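Local coordinates for methyl-accepting chemotaxis protein (Vibrio parahaemolyticus, PDB 4EXO) that probably senses small molecules for chemotaxis through its periplasmic single Cache (PAS-like) domain, which holds pyruvic acid in this crystal, at residues A[26-31]-A[46-51]; A[96-101]-A[107-112]; A[111-116]-A[122-127]. All blocks are in the same frame, centred on the assembly; numbering follows the deposited sequence. Where two conformers were deposited one is given.

Contact 1 (A[26-31]-A[46-51])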
# COMPACT_ATOMS: atom_id res chain seq x y z
N VAL A 26 3.79 -0.97 7.06
CA VAL A 26 4.97 -1.24 7.84
C VAL A 26 6.22 -0.57 7.23
O VAL A 26 7.05 0.02 7.96
CB VAL A 26 5.15 -2.78 8.08
CG1 VAL A 26 6.54 -3.11 8.73
CG2 VAL A 26 3.98 -3.32 8.97
N THR A 27 6.35 -0.64 5.92
CA THR A 27 7.52 -0.03 5.28
C THR A 27 7.39 1.50 5.17
O THR A 27 8.39 2.19 5.28
CB THR A 27 7.85 -0.69 3.93
OG1 THR A 27 6.71 -0.64 3.07
CG2 THR A 27 8.23 -2.17 4.14
N ALA A 28 6.17 2.02 5.01
CA ALA A 28 5.98 3.48 4.98
C ALA A 28 6.50 4.16 6.25
O ALA A 28 6.99 5.30 6.17
CB ALA A 28 4.51 3.86 4.72
N ILE A 29 6.37 3.49 7.40
CA ILE A 29 6.80 4.07 8.68
C ILE A 29 8.17 3.55 9.12
O ILE A 29 8.65 3.88 10.19
CB ILE A 29 5.74 3.84 9.80
CG1 ILE A 29 5.59 2.33 10.09
CG2 ILE A 29 4.39 4.50 9.38
CD1 ILE A 29 5.15 1.97 11.50
N LYS A 30 8.81 2.73 8.29
CA LYS A 30 10.08 2.13 8.69
C LYS A 30 11.20 3.15 9.08
O LYS A 30 11.89 2.94 10.08
CB LYS A 30 10.56 1.12 7.63
CG LYS A 30 11.75 0.32 8.06
CD LYS A 30 11.90 -0.96 7.24
CE LYS A 30 13.04 -1.82 7.83
NZ LYS A 30 14.35 -1.16 7.64
N PRO A 31 11.37 4.23 8.30
CA PRO A 31 12.40 5.24 8.67
C PRO A 31 12.15 5.77 10.08
O PRO A 31 13.08 5.84 10.89
CB PRO A 31 12.16 6.36 7.65
CG PRO A 31 11.58 5.65 6.45
CD PRO A 31 10.69 4.58 7.03
N LYS A 46 1.77 7.61 13.36
CA LYS A 46 0.30 7.66 13.37
C LYS A 46 -0.29 8.50 12.27
O LYS A 46 -1.25 8.08 11.64
CB LYS A 46 -0.29 8.16 14.71
CG LYS A 46 -0.12 7.24 15.87
CD LYS A 46 -0.67 7.94 17.15
CE LYS A 46 -2.13 8.39 16.95
NZ LYS A 46 -2.72 8.99 18.20
N GLU A 47 0.28 9.68 12.03
CA GLU A 47 -0.26 10.58 11.01
C GLU A 47 -0.19 10.03 9.57
O GLU A 47 -1.10 10.27 8.75
CB GLU A 47 0.39 11.95 11.15
CG GLU A 47 -0.02 12.58 12.47
CD GLU A 47 0.70 13.87 12.77
OE1 GLU A 47 1.30 14.45 11.83
OE2 GLU A 47 0.66 14.29 13.95
N ILE A 48 0.86 9.27 9.29
CA ILE A 48 1.00 8.59 8.02
C ILE A 48 0.01 7.41 7.92
O ILE A 48 -0.72 7.27 6.93
CB ILE A 48 2.45 8.04 7.82
CG1 ILE A 48 3.44 9.23 7.70
CG2 ILE A 48 2.49 7.15 6.59
CD1 ILE A 48 4.87 8.84 7.90
N LEU A 49 -0.04 6.57 8.95
CA LEU A 49 -0.87 5.35 8.80
C LEU A 49 -2.36 5.69 8.78
O LEU A 49 -3.13 5.03 8.09
CB LEU A 49 -0.58 4.37 9.93
CG LEU A 49 0.80 3.67 9.91
CD1 LEU A 49 1.12 3.15 11.31
CD2 LEU A 49 0.79 2.56 8.88
N LYS A 50 -2.76 6.71 9.52
CA LYS A 50 -4.17 7.12 9.50
C LYS A 50 -4.63 7.77 8.21
O LYS A 50 -5.81 7.77 7.90
CB LYS A 50 -4.45 8.06 10.68
CG LYS A 50 -4.53 7.29 12.01
CD LYS A 50 -4.56 8.27 13.20
CE LYS A 50 -5.79 9.13 13.23
NZ LYS A 50 -5.73 9.95 14.49
N ALA A 51 -3.69 8.31 7.43
CA ALA A 51 -4.05 8.86 6.10
C ALA A 51 -4.16 7.81 4.99
O ALA A 51 -4.88 8.01 3.98
CB ALA A 51 -3.03 9.92 5.72

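Contact 2 (A[96-101]-A[107-112]). With PYR (pyruvic acid), chain B.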
# COMPACT_ATOMS: atom_id res chain seq x y z
N ALA A 96 -9.01 -8.87 21.36
CA ALA A 96 -8.20 -9.95 21.93
C ALA A 96 -7.80 -10.93 20.82
O ALA A 96 -6.67 -11.44 20.80
CB ALA A 96 -8.96 -10.68 23.02
N GLY A 97 -8.74 -11.19 19.91
CA GLY A 97 -8.49 -12.12 18.80
C GLY A 97 -7.40 -11.61 17.87
O GLY A 97 -6.58 -12.41 17.40
N LEU A 98 -7.38 -10.30 17.58
CA LEU A 98 -6.35 -9.74 16.70
C LEU A 98 -4.99 -9.70 17.39
O LEU A 98 -3.93 -9.93 16.74
CB LEU A 98 -6.71 -8.33 16.21
CG LEU A 98 -7.84 -8.26 15.16
CD1 LEU A 98 -8.45 -6.82 15.14
CD2 LEU A 98 -7.28 -8.62 13.79
N ILE A 99 -5.01 -9.43 18.69
CA ILE A 99 -3.73 -9.36 19.42
C ILE A 99 -3.14 -10.77 19.36
O ILE A 99 -1.96 -10.95 19.01
CB ILE A 99 -3.93 -8.92 20.89
CG1 ILE A 99 -4.28 -7.41 20.94
CG2 ILE A 99 -2.64 -9.17 21.70
CD1 ILE A 99 -5.00 -7.06 22.31
N ASP A 100 -3.95 -11.77 19.68
CA ASP A 100 -3.46 -13.17 19.65
C ASP A 100 -3.08 -13.68 18.25
O ASP A 100 -2.05 -14.34 18.09
CB ASP A 100 -4.47 -14.12 20.29
CG ASP A 100 -4.61 -13.90 21.81
OD1 ASP A 100 -3.75 -13.19 22.44
OD2 ASP A 100 -5.59 -14.44 22.35
N ALA A 101 -3.90 -13.37 17.24
CA ALA A 101 -3.55 -13.73 15.85
C ALA A 101 -2.18 -13.18 15.46
O ALA A 101 -1.37 -13.90 14.84
CB ALA A 101 -4.62 -13.24 14.85
N GLY A 107 -2.14 -14.19 11.98
CA GLY A 107 -2.43 -12.76 11.75
C GLY A 107 -3.88 -12.49 11.38
O GLY A 107 -4.32 -11.33 11.45
N PHE A 108 -4.63 -13.53 10.99
CA PHE A 108 -5.97 -13.34 10.40
C PHE A 108 -7.06 -13.58 11.44
O PHE A 108 -6.92 -14.44 12.34
CB PHE A 108 -6.21 -14.27 9.19
CG PHE A 108 -5.39 -13.90 7.97
CD1 PHE A 108 -5.76 -12.83 7.15
CD2 PHE A 108 -4.22 -14.59 7.68
CE1 PHE A 108 -4.98 -12.48 6.05
CE2 PHE A 108 -3.44 -14.25 6.60
CZ PHE A 108 -3.81 -13.19 5.79
N LEU A 109 -8.15 -12.83 11.31
CA LEU A 109 -9.32 -13.03 12.16
C LEU A 109 -10.57 -12.59 11.40
O LEU A 109 -10.58 -11.48 10.83
CB LEU A 109 -9.22 -12.20 13.45
CG LEU A 109 -10.32 -12.48 14.49
CD1 LEU A 109 -10.15 -13.90 15.17
CD2 LEU A 109 -10.42 -11.34 15.56
N TYR A 110 -11.62 -13.44 11.41
CA TYR A 110 -12.93 -13.03 10.85
C TYR A 110 -13.75 -12.37 11.98
O TYR A 110 -13.80 -12.88 13.10
CB TYR A 110 -13.72 -14.24 10.33
CG TYR A 110 -13.24 -14.82 9.04
CD1 TYR A 110 -13.68 -14.31 7.81
CD2 TYR A 110 -12.34 -15.90 9.03
CE1 TYR A 110 -13.24 -14.85 6.60
CE2 TYR A 110 -11.90 -16.46 7.82
CZ TYR A 110 -12.37 -15.92 6.62
OH TYR A 110 -11.96 -16.43 5.41
N PHE A 111 -14.40 -11.24 11.69
CA PHE A 111 -15.25 -10.54 12.66
C PHE A 111 -16.06 -9.52 11.87
O PHE A 111 -15.80 -9.32 10.70
CB PHE A 111 -14.43 -9.82 13.74
CG PHE A 111 -13.42 -8.80 13.22
CD1 PHE A 111 -13.75 -7.43 13.19
CD2 PHE A 111 -12.12 -9.20 12.80
CE1 PHE A 111 -12.80 -6.46 12.74
CE2 PHE A 111 -11.19 -8.27 12.34
CZ PHE A 111 -11.52 -6.88 12.29
N SER A 112 -17.05 -8.91 12.52
CA SER A 112 -17.84 -7.82 11.92
C SER A 112 -17.41 -6.51 12.57
O SER A 112 -17.06 -6.48 13.75
CB SER A 112 -19.33 -8.03 12.13
OG SER A 112 -19.78 -9.10 11.32
C PYR B . -11.27 -2.25 12.89
O PYR B . -11.58 -3.26 12.11
OXT PYR B . -11.42 -1.02 12.43
CA PYR B . -10.81 -2.46 14.21
O3 PYR B . -10.53 -1.42 14.90
CB PYR B . -10.65 -3.83 14.86

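Contact 3 (A[111-116]-A[122-127]). With PYR (pyruvic acid), chain B.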
# COMPACT_ATOMS: atom_id res chain seq x y z
N PHE A 111 -14.40 -11.24 11.69
CA PHE A 111 -15.25 -10.54 12.66
C PHE A 111 -16.06 -9.52 11.87
O PHE A 111 -15.80 -9.32 10.70
CB PHE A 111 -14.43 -9.82 13.74
CG PHE A 111 -13.42 -8.80 13.22
CD1 PHE A 111 -13.75 -7.43 13.19
CD2 PHE A 111 -12.12 -9.20 12.80
CE1 PHE A 111 -12.80 -6.46 12.74
CE2 PHE A 111 -11.19 -8.27 12.34
CZ PHE A 111 -11.52 -6.88 12.29
N SER A 112 -17.05 -8.91 12.52
CA SER A 112 -17.84 -7.82 11.92
C SER A 112 -17.41 -6.51 12.57
O SER A 112 -17.06 -6.48 13.75
CB SER A 112 -19.33 -8.03 12.13
OG SER A 112 -19.78 -9.10 11.32
N TRP A 113 -17.42 -5.45 11.77
CA TRP A 113 -17.01 -4.14 12.20
C TRP A 113 -17.72 -3.10 11.32
O TRP A 113 -18.17 -3.40 10.18
CB TRP A 113 -15.48 -3.97 12.08
CG TRP A 113 -14.96 -2.82 12.90
CD1 TRP A 113 -14.80 -1.51 12.48
CD2 TRP A 113 -14.54 -2.86 14.27
NE1 TRP A 113 -14.32 -0.75 13.53
CE2 TRP A 113 -14.13 -1.55 14.62
CE3 TRP A 113 -14.45 -3.90 15.24
CZ2 TRP A 113 -13.67 -1.22 15.91
CZ3 TRP A 113 -13.98 -3.56 16.52
CH2 TRP A 113 -13.58 -2.24 16.84
N HIS A 114 -17.81 -1.88 11.82
CA HIS A 114 -18.26 -0.75 11.01
C HIS A 114 -17.56 -0.78 9.64
O HIS A 114 -16.34 -0.92 9.55
CB HIS A 114 -17.91 0.55 11.74
CG HIS A 114 -18.12 1.79 10.92
ND1 HIS A 114 -17.10 2.40 10.22
CD2 HIS A 114 -19.21 2.58 10.77
CE1 HIS A 114 -17.56 3.51 9.65
NE2 HIS A 114 -18.83 3.65 9.99
N LYS A 115 -18.34 -0.65 8.57
CA LYS A 115 -17.80 -0.56 7.22
C LYS A 115 -18.04 0.89 6.70
O LYS A 115 -19.20 1.31 6.57
CB LYS A 115 -18.55 -1.55 6.33
CG LYS A 115 -18.13 -1.54 4.86
CD LYS A 115 -18.85 -2.65 4.07
CE LYS A 115 -18.44 -2.63 2.61
NZ LYS A 115 -19.10 -3.71 1.79
N PRO A 116 -16.96 1.66 6.45
CA PRO A 116 -17.13 3.08 6.11
C PRO A 116 -18.15 3.36 5.02
O PRO A 116 -18.98 4.28 5.20
CB PRO A 116 -15.71 3.51 5.69
CG PRO A 116 -14.81 2.67 6.66
CD PRO A 116 -15.54 1.30 6.69
N ALA A 122 -20.53 -4.81 9.11
CA ALA A 122 -20.45 -5.78 8.02
C ALA A 122 -19.36 -6.81 8.30
O ALA A 122 -18.36 -6.48 8.96
CB ALA A 122 -20.14 -5.11 6.68
N PRO A 123 -19.52 -8.03 7.76
CA PRO A 123 -18.46 -9.03 7.96
C PRO A 123 -17.14 -8.64 7.30
O PRO A 123 -17.13 -8.15 6.15
CB PRO A 123 -19.03 -10.32 7.36
CG PRO A 123 -20.17 -9.90 6.50
CD PRO A 123 -20.70 -8.59 7.07
N LYS A 124 -16.05 -8.89 8.02
CA LYS A 124 -14.72 -8.45 7.60
C LYS A 124 -13.72 -9.59 7.81
O LYS A 124 -13.93 -10.48 8.65
CB LYS A 124 -14.33 -7.27 8.53
CG LYS A 124 -13.04 -6.53 8.23
CD LYS A 124 -12.97 -5.27 9.13
CE LYS A 124 -11.75 -4.38 8.77
NZ LYS A 124 -11.80 -3.06 9.53
N LEU A 125 -12.63 -9.55 7.05
CA LEU A 125 -11.48 -10.40 7.34
C LEU A 125 -10.31 -9.47 7.68
O LEU A 125 -9.86 -8.73 6.84
CB LEU A 125 -11.13 -11.30 6.16
CG LEU A 125 -9.79 -12.09 6.27
CD1 LEU A 125 -9.83 -13.01 7.51
CD2 LEU A 125 -9.57 -12.90 5.00
N GLY A 126 -9.87 -9.51 8.93
CA GLY A 126 -8.78 -8.64 9.39
C GLY A 126 -7.45 -9.34 9.32
O GLY A 126 -7.39 -10.57 9.32
N TYR A 127 -6.39 -8.55 9.23
CA TYR A 127 -5.03 -9.07 9.17
C TYR A 127 -4.17 -8.10 10.00
O TYR A 127 -4.23 -6.89 9.81
CB TYR A 127 -4.50 -9.21 7.73
CG TYR A 127 -3.05 -9.66 7.76
CD1 TYR A 127 -2.72 -10.93 8.22
CD2 TYR A 127 -2.02 -8.77 7.46
CE1 TYR A 127 -1.37 -11.34 8.32
CE2 TYR A 127 -0.67 -9.16 7.54
CZ TYR A 127 -0.37 -10.45 7.98
OH TYR A 127 0.93 -10.87 8.06
C PYR B . -11.27 -2.25 12.89
O PYR B . -11.58 -3.26 12.11
OXT PYR B . -11.42 -1.02 12.43
CA PYR B . -10.81 -2.46 14.21
O3 PYR B . -10.53 -1.42 14.90
CB PYR B . -10.65 -3.83 14.86

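Contact 1 (A[26-31]-A[46-51])
An apolar contact between a helix break and a helix, with no hydrogen bond across it, joins Ala28 and Ile29 to Ile48 and Leu49. It sits where the long helix 2-28 gives way to helix 30-34 and meets helix 42-51. The four residues are buried. The contact is small, about 200 Å² counting both sides.

Ile29 has the largest share. This residue is the break between the two helices, and Lys30 N bonds back to Thr27 O at 3.1 Å across the break. One methyl does the touching: Ile29 CG2 lies 3.7 Å from Leu49 CG. It meets the fork of the leucine, with Leu49 CD1 at 4.0 Å and CD2 at 4.1 Å from the same Ile29 CG2. The two side chains cross at about a right angle. Ile29 CG2 reaches over because CG1 takes the place between the backbone N and the carbonyl carbon (chi1 64°), which leaves CG2 anti to the carbonyl carbon.

Ile48 uses its branch methyl. Ile48 CG2 lies 4.3 Å from both Ala28 CB and Ile29 CG2. These are looser touches than the one to Leu49. The backbones stay apart, with Ile29 CA and Ile48 CA 7.4 Å from each other.

The surroundings continue the apolar layer. Leu49 also packs on Leu71 of strand 69-72 and on Leu138 of strand 136-143, while Ile29 reaches Leu131 of strand 120-131. From the second subunit, Ile48 and Met52 pack on Ile48 and Ala28 of this chain, so the helical contact lies between the sheet and the dimer partner.

Contact 2 (A[96-101]-A[107-112])
Leu98 on helix 94-104 is set against two side chains of strand 108-115, Leu109 and Phe111. The helix and strand segments run nearly antiparallel, at 164°, with their axes 7.9 Å apart at the closest.

Leu98 and Leu109 meet at a slant. With chi1 at -173°, Leu109 CG swings away from its own backbone N and carries CD2 up to the helix backbone, 3.8 Å from Gly97 C and equally near Leu98 N. Gly97 has no side chain, and Leu109 CD2 packs directly on its backbone. Leu98 CG is 4.0 Å from the same Leu109 CD2.

Phe111 stands at about a right angle to Leu98. Both leucine methyls touch one ring carbon: Phe111 CE2 lies 4.2 Å from Leu98 CD1 and from Leu98 CD2. The neighbouring part of the ring rim, CE1 and CZ, meets the pyruvic acid, whose O lies at the edge, in plane, 3.5 Å from Phe111 CE1. Leu98 CD1 reaches the ligand methyl as well, 3.7 Å from PYR CB.

At the other end Ala101 CB rests 3.6 Å from Phe108 O. A weak bond runs from Gly107 N to Ala101 O, with an angle of 127° at the hydrogen. Gly107 takes a positive phi where the chain enters the strand.

The chemistry is therefore almost wholly apolar between helix and strand. Leu98 and Phe111 form an apolar wall beside the ligand methyl, while the polar atoms of the ligand are held by Lys124, Tyr59, Tyr63 and His72.

Contact 3 (A[111-116]-A[122-127])
Trp113, whose CB packs on Lys124 CD, lays one face of its indole against the pyruvic acid, whose CA stands 3.4 Å above the ring plane, over its centre. The carboxylate OXT comes over the same ring, 3.1 Å from Trp113 NE1. CG is anti to the backbone N (chi1 -162°), which carries the indole off the sheet to the ligand.

Lys124 reaches the ligand from the neighbouring strand. Its chain is extended to the end, and Lys124 NZ gives a hydrogen bond to PYR O at 2.6 Å. Tyr143 OH is a second partner of this ammonium. The charge probably helps to balance the ligand carboxylate. On the way Lys124 lies alongside Phe111, pointing the same way, with Lys124 CD 3.8 Å from Phe111 CE1. Gly126 CA comes in on the same side of the ring plane as Lys124 CD, 3.8 Å from Phe111 CE2.

The two strands are antiparallel neighbours. Phe111 and Lys124 form one hydrogen-bonded pair, in which Lys124 N to Phe111 O is 2.7 Å. The return bond from Phe111 N is straighter, 166° at the hydrogen. Trp113 and Ala122 form the next hydrogen-bonded pair. The axes of these short strand segments are turned 111° from one another, so the hairpin is strongly twisted. Between these pairs Ser112 faces Pro123, a non-hydrogen-bonded pair, and Ser112 CA makes a CA-H...O contact of 3.3 Å to Ala122 O.

Lys115 lays its aliphatic chain against Ala122 and ends in a salt bridge with Asp145.

The arrangement is a beta hairpin with Phe111, Trp113 and Lys124 on its ligand face. It is part of the antiparallel sheet of a PAS-like Cache domain, whose pocket is completed by residues such as Tyr59, Tyr63 and His72.

From the N terminus, contact 1 comes first. It closes the connection that runs from helix 2-28 through helix 30-34 and a loop to helix 42-51, where the helices meet the second subunit. The chain then passes through strands 61-63 and 69-72 before contact 2 closes the short connection from helix 94-104 to strand 108-115. Contact 3 follows at once, closing the hairpin to strand 120-131. Contacts 2 and 3 both touch the pyruvic acid. None encloses another; contact 1 is in series with the other two, and contacts 2 and 3 overlap at Phe111 and Ser112. Contact 1 lies about 22 Å from contact 3, centre to centre, across the chain's centre.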